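Local coordinates for computational Design of Enzyme (Synthetic construct, PDB 3TP4), which is a computationally designed enzyme, probably built on a glycosyl hydrolase family 26 TIM barrel to carry an activated serine in a catalytic triad, at residues A[19-24]-A[239-244]. Sequence-based numbering, arbitrary orientation.
Sequences SLLSYL and FVDVLG
Leu-21 on helix 15-27 meets Asp-241 just before strand 242-249, and both methyls of the leucine fork do the touching. CD2 lies 3.7 Å from Asp-241 OD1 and 4.1 Å from Asp-241 CG. The other methyl, CD1, rests 4.0 Å from Asp-241 CB. The side chains cross at about a right angle, and the fork lies alongside the aspartate, CD1 at CB and CD2 at OD1. CD1 also approaches Val-242 CG2 at 4.5 Å, a looser apolar contact. The leucine reaches this far because its CG is anti to the backbone N (chi1 -170°), which extends the branch off the helix.

No hydrogen bond joins the two segments. The carboxylate is held by others: OD1 accepts from Val-9 N and OD2 from Tyr-215 N. Backbone bonds tie Asp-241 to Tyr-215 and Val-277, on the neighbouring strands of the barrel sheet. Leu-21 also packs on Ile-8 and on Leu-214 of strand 213-217.

Helix 15-27 thus packs on the N-terminal end of strand 242-249, opposite the C-terminal strand ends where TIM barrels usually carry their active sites. The chemistry is mixed: CD2 lies against a buried carboxylate whose oxygens each accept a backbone N-H, while CD1 rests on the apolar CB. If the group is ionised, as two N-H donors suggest, those bonds would probably offset part of the cost of burying it beside leucine.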
loop_
_atom_site.group_PDB
_atom_site.type_symbol
_atom_site.label_atom_id
_atom_site.label_comp_id
_atom_site.label_asym_id
_atom_site.label_seq_id
_atom_site.Cartn_x
_atom_site.Cartn_y
_atom_site.Cartn_z
ATOM N N SER A 19 -3.891 10.853 -13.823
ATOM C CA SER A 19 -5.178 10.446 -14.382
ATOM C C SER A 19 -5.784 9.288 -13.582
ATOM O O SER A 19 -6.970 9.304 -13.228
ATOM C CB SER A 19 -5.008 10.018 -15.847
ATOM O OG SER A 19 -6.236 9.569 -16.383
ATOM N N LEU A 20 -4.968 8.278 -13.307
ATOM C CA LEU A 20 -5.461 7.097 -12.597
ATOM C C LEU A 20 -6.025 7.479 -11.237
ATOM O O LEU A 20 -7.092 7.008 -10.847
ATOM C CB LEU A 20 -4.351 6.051 -12.427
ATOM C CG LEU A 20 -4.749 4.802 -11.626
ATOM C CD1 LEU A 20 -5.984 4.106 -12.223
ATOM C CD2 LEU A 20 -3.587 3.814 -11.518
ATOM N N LEU A 21 -5.313 8.331 -10.503
ATOM C CA LEU A 21 -5.798 8.723 -9.176
ATOM C C LEU A 21 -7.144 9.443 -9.276
ATOM O O LEU A 21 -8.035 9.232 -8.456
ATOM C CB LEU A 21 -4.771 9.581 -8.444
ATOM C CG LEU A 21 -5.061 9.837 -6.968
ATOM C CD1 LEU A 21 -5.208 8.534 -6.209
ATOM C CD2 LEU A 21 -3.957 10.722 -6.338
ATOM N N SER A 22 -7.293 10.283 -10.299
ATOM C CA SER A 22 -8.565 10.949 -10.565
ATOM C C SER A 22 -9.667 9.949 -10.901
ATOM O O SER A 22 -10.796 10.078 -10.438
ATOM C CB SER A 22 -8.422 11.944 -11.721
ATOM O OG SER A 22 -9.691 12.473 -12.089
ATOM N N TYR A 23 -9.338 8.969 -11.730
ATOM C CA TYR A 23 -10.307 7.961 -12.130
ATOM C C TYR A 23 -10.793 7.159 -10.920
ATOM O O TYR A 23 -11.996 6.956 -10.745
ATOM C CB TYR A 23 -9.712 7.037 -13.204
ATOM C CG TYR A 23 -10.509 5.778 -13.433
ATOM C CD1 TYR A 23 -11.576 5.755 -14.330
ATOM C CD2 TYR A 23 -10.199 4.612 -12.750
ATOM C CE1 TYR A 23 -12.300 4.602 -14.537
ATOM C CE2 TYR A 23 -10.908 3.460 -12.952
ATOM C CZ TYR A 23 -11.957 3.455 -13.847
ATOM O OH TYR A 23 -12.663 2.293 -14.033
ATOM N N LEU A 24 -9.859 6.712 -10.085
ATOM C CA LEU A 24 -10.222 5.919 -8.912
ATOM C C LEU A 24 -11.136 6.709 -7.963
ATOM O O LEU A 24 -12.052 6.145 -7.376
ATOM C CB LEU A 24 -8.966 5.415 -8.192
ATOM C CG LEU A 24 -8.146 4.392 -8.997
ATOM C CD1 LEU A 24 -6.768 4.121 -8.341
ATOM C CD2 LEU A 24 -8.954 3.100 -9.183
ATOM N N PHE A 239 1.779 11.407 2.409
ATOM C CA PHE A 239 2.425 10.128 2.101
ATOM C C PHE A 239 1.518 9.040 1.527
ATOM O O PHE A 239 2.011 8.048 0.994
ATOM C CB PHE A 239 3.141 9.597 3.349
ATOM C CG PHE A 239 4.240 10.498 3.821
ATOM C CD1 PHE A 239 5.484 10.448 3.225
ATOM C CD2 PHE A 239 4.015 11.420 4.833
ATOM C CE1 PHE A 239 6.509 11.298 3.632
ATOM C CE2 PHE A 239 5.032 12.270 5.256
ATOM C CZ PHE A 239 6.287 12.200 4.651
ATOM N N VAL A 240 0.207 9.227 1.639
ATOM C CA VAL A 240 -0.762 8.212 1.222
ATOM C C VAL A 240 -1.750 8.767 0.186
ATOM O O VAL A 240 -2.331 9.834 0.403
ATOM C CB VAL A 240 -1.580 7.714 2.435
ATOM C CG1 VAL A 240 -2.648 6.710 1.990
ATOM C CG2 VAL A 240 -0.654 7.093 3.493
ATOM N N ASP A 241 -1.930 8.055 -0.928
ATOM C CA ASP A 241 -2.952 8.411 -1.925
ATOM C C ASP A 241 -4.256 7.617 -1.741
ATOM O O ASP A 241 -5.352 8.142 -1.964
ATOM C CB ASP A 241 -2.451 8.137 -3.348
ATOM C CG ASP A 241 -1.287 9.033 -3.759
ATOM O OD1 ASP A 241 -1.414 10.281 -3.665
ATOM O OD2 ASP A 241 -0.250 8.471 -4.189
ATOM N N VAL A 242 -4.123 6.351 -1.355
ATOM C CA VAL A 242 -5.258 5.411 -1.281
ATOM C C VAL A 242 -5.340 4.776 0.106
ATOM O O VAL A 242 -4.373 4.168 0.572
ATOM C CB VAL A 242 -5.116 4.255 -2.315
ATOM C CG1 VAL A 242 -6.223 3.200 -2.128
ATOM C CG2 VAL A 242 -5.124 4.788 -3.755
ATOM N N LEU A 243 -6.501 4.902 0.746
ATOM C CA LEU A 243 -6.722 4.363 2.079
ATOM C C LEU A 243 -7.453 3.042 1.960
ATOM O O LEU A 243 -8.497 2.965 1.296
ATOM C CB LEU A 243 -7.573 5.327 2.905
ATOM C CG LEU A 243 -7.052 6.761 3.000
ATOM C CD1 LEU A 243 -8.113 7.666 3.592
ATOM C CD2 LEU A 243 -5.807 6.796 3.839
ATOM N N GLY A 244 -6.927 2.014 2.617
ATOM C CA GLY A 244 -7.434 0.663 2.430
ATOM C C GLY A 244 -8.092 0.004 3.633
ATOM O O GLY A 244 -8.268 0.615 4.684
#